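Local structure of pseudouridine synthase (Pyrococcus abyssi, 2AUS) at residues I49-P54 with A64-I69. The protein probably isomerises uridine to pseudouridine in RNA, as a Cbf5 member of the TruB family of pseudouridine synthases. Residues are numbered along the deposited sequence; the frame is centred on the assembly and turned at random.
Sequences INLDKP and AWIKRI
The indole of W65 and the ring of P54 come near each other loosely, P54 CG lying 4.6 Å from W65 CZ3, beside the six-membered ring rather than over a face. L217 and P57 also touch the W65 side chain, and an aromatic ring of another protein chain meets its indole with the planes at about 55°. A broad apolar ring suits this place, where the helix borders the loop after the strand, helix 217-228 and a partner protein. The motif is a helix packed on a mixed β-sheet in the pseudouridine synthase domain: strand 47-53 runs into a short loop, and helix 59-69 then covers one face of the sheet.

I66 carries the packing with its two branches. Its CG1 stands anti to the carbonyl carbon (chi1 -77°), which sends CD1 to L51 while CG2 faces I49. The I49 and I66 side chains run antiparallel alongside each other, CD1 of I49 coming to 4.0 Å from CG2 of I66. Branched aliphatic chains suit this buried interface, which V91 and L217 help to enclose around I66.

N50 and D52 turn to the other face, where polar groups have partners: N50 ND2, its side-chain amide, donates to T213 OG1 and to the backbone O of K209, and D52 forms a salt bridge with R201. N50 also centres an inverse gamma turn, closed by a weak bond from L51 N to I49 O. K53 is long enough to bring NZ to P54 O at 2.9 Å, tilted 34° from the carbonyl plane; further carbonyls grip it too, that of P57 in the loop before the helix, and those of P83 and V85 in a second loop, the one that in TruB relatives bears the catalytic aspartate. Back at the helix, L51 and I66 meet tip to tip, L51 CD2 resting 3.7 Å from I66 CD1.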
# COMPACT_ATOMS: atom_id res chain seq x y z
N ILE A 49 0.30 -22.94 -5.82
CA ILE A 49 1.45 -22.08 -5.53
C ILE A 49 1.70 -22.01 -4.03
O ILE A 49 0.78 -21.83 -3.25
CB ILE A 49 1.21 -20.64 -6.02
CG1 ILE A 49 0.94 -20.64 -7.53
CG2 ILE A 49 2.42 -19.76 -5.70
CD1 ILE A 49 0.66 -19.25 -8.10
N ASN A 50 2.96 -22.20 -3.64
CA ASN A 50 3.31 -22.08 -2.22
C ASN A 50 3.76 -20.63 -2.10
O ASN A 50 4.94 -20.30 -2.18
CB ASN A 50 4.44 -23.04 -1.88
CG ASN A 50 4.84 -22.97 -0.42
OD1 ASN A 50 4.06 -22.54 0.44
ND2 ASN A 50 6.05 -23.42 -0.12
N LEU A 51 2.78 -19.75 -1.93
CA LEU A 51 3.05 -18.32 -1.86
C LEU A 51 3.37 -17.76 -0.47
O LEU A 51 2.78 -18.18 0.53
CB LEU A 51 1.86 -17.56 -2.42
CG LEU A 51 2.14 -16.08 -2.68
CD1 LEU A 51 2.74 -15.91 -4.09
CD2 LEU A 51 0.86 -15.28 -2.55
N ASP A 52 4.31 -16.82 -0.43
CA ASP A 52 4.67 -16.16 0.82
C ASP A 52 3.83 -14.90 0.78
O ASP A 52 4.18 -13.93 0.10
CB ASP A 52 6.15 -15.76 0.84
CG ASP A 52 6.61 -15.23 2.20
OD1 ASP A 52 5.76 -14.81 3.01
OD2 ASP A 52 7.83 -15.22 2.46
N LYS A 53 2.69 -14.93 1.47
CA LYS A 53 1.80 -13.78 1.49
C LYS A 53 2.46 -12.57 2.13
O LYS A 53 3.09 -12.68 3.18
CB LYS A 53 0.52 -14.13 2.26
CG LYS A 53 -0.41 -12.94 2.48
CD LYS A 53 -1.51 -13.26 3.47
CE LYS A 53 -2.39 -12.05 3.73
NZ LYS A 53 -1.58 -10.88 4.21
N PRO A 54 2.34 -11.40 1.50
CA PRO A 54 2.96 -10.22 2.10
C PRO A 54 1.97 -9.61 3.09
O PRO A 54 0.75 -9.74 2.92
CB PRO A 54 3.20 -9.30 0.90
CG PRO A 54 1.98 -9.57 0.07
CD PRO A 54 1.84 -11.10 0.14
N ALA A 64 -6.57 -12.54 -5.90
CA ALA A 64 -7.00 -11.73 -7.04
C ALA A 64 -5.76 -11.30 -7.83
O ALA A 64 -5.76 -11.33 -9.06
CB ALA A 64 -7.78 -10.50 -6.56
N TRP A 65 -4.70 -10.90 -7.13
CA TRP A 65 -3.46 -10.48 -7.78
C TRP A 65 -2.85 -11.63 -8.56
O TRP A 65 -2.35 -11.46 -9.67
CB TRP A 65 -2.43 -9.98 -6.76
CG TRP A 65 -2.73 -8.64 -6.16
CD1 TRP A 65 -3.54 -7.67 -6.69
CD2 TRP A 65 -2.18 -8.09 -4.96
NE1 TRP A 65 -3.51 -6.55 -5.90
CE2 TRP A 65 -2.68 -6.78 -4.83
CE3 TRP A 65 -1.29 -8.58 -3.98
CZ2 TRP A 65 -2.34 -5.94 -3.76
CZ3 TRP A 65 -0.95 -7.74 -2.92
CH2 TRP A 65 -1.47 -6.44 -2.82
N ILE A 66 -2.87 -12.82 -7.95
CA ILE A 66 -2.30 -13.99 -8.59
C ILE A 66 -3.05 -14.31 -9.90
O ILE A 66 -2.44 -14.66 -10.90
CB ILE A 66 -2.32 -15.19 -7.61
CG1 ILE A 66 -1.18 -15.02 -6.60
CG2 ILE A 66 -2.20 -16.50 -8.37
CD1 ILE A 66 -1.20 -16.02 -5.48
N LYS A 67 -4.38 -14.17 -9.88
CA LYS A 67 -5.17 -14.44 -11.08
C LYS A 67 -4.81 -13.45 -12.18
O LYS A 67 -4.75 -13.81 -13.36
CB LYS A 67 -6.67 -14.35 -10.77
CG LYS A 67 -7.13 -15.35 -9.71
CD LYS A 67 -8.63 -15.64 -9.80
CE LYS A 67 -9.47 -14.42 -9.51
NZ LYS A 67 -10.93 -14.71 -9.66
N ARG A 68 -4.55 -12.20 -11.80
CA ARG A 68 -4.19 -11.18 -12.77
C ARG A 68 -2.81 -11.43 -13.34
O ARG A 68 -2.61 -11.38 -14.54
CB ARG A 68 -4.24 -9.78 -12.14
CG ARG A 68 -5.60 -9.43 -11.57
CD ARG A 68 -5.78 -7.94 -11.33
NE ARG A 68 -7.09 -7.67 -10.75
CZ ARG A 68 -7.36 -7.69 -9.45
NH1 ARG A 68 -6.40 -7.96 -8.57
NH2 ARG A 68 -8.60 -7.46 -9.02
N ILE A 69 -1.85 -11.72 -12.46
CA ILE A 69 -0.48 -11.98 -12.89
C ILE A 69 -0.37 -13.17 -13.82
O ILE A 69 0.28 -13.09 -14.87
CB ILE A 69 0.43 -12.24 -11.67
CG1 ILE A 69 0.42 -11.03 -10.74
CG2 ILE A 69 1.85 -12.57 -12.16
CD1 ILE A 69 1.11 -11.29 -9.41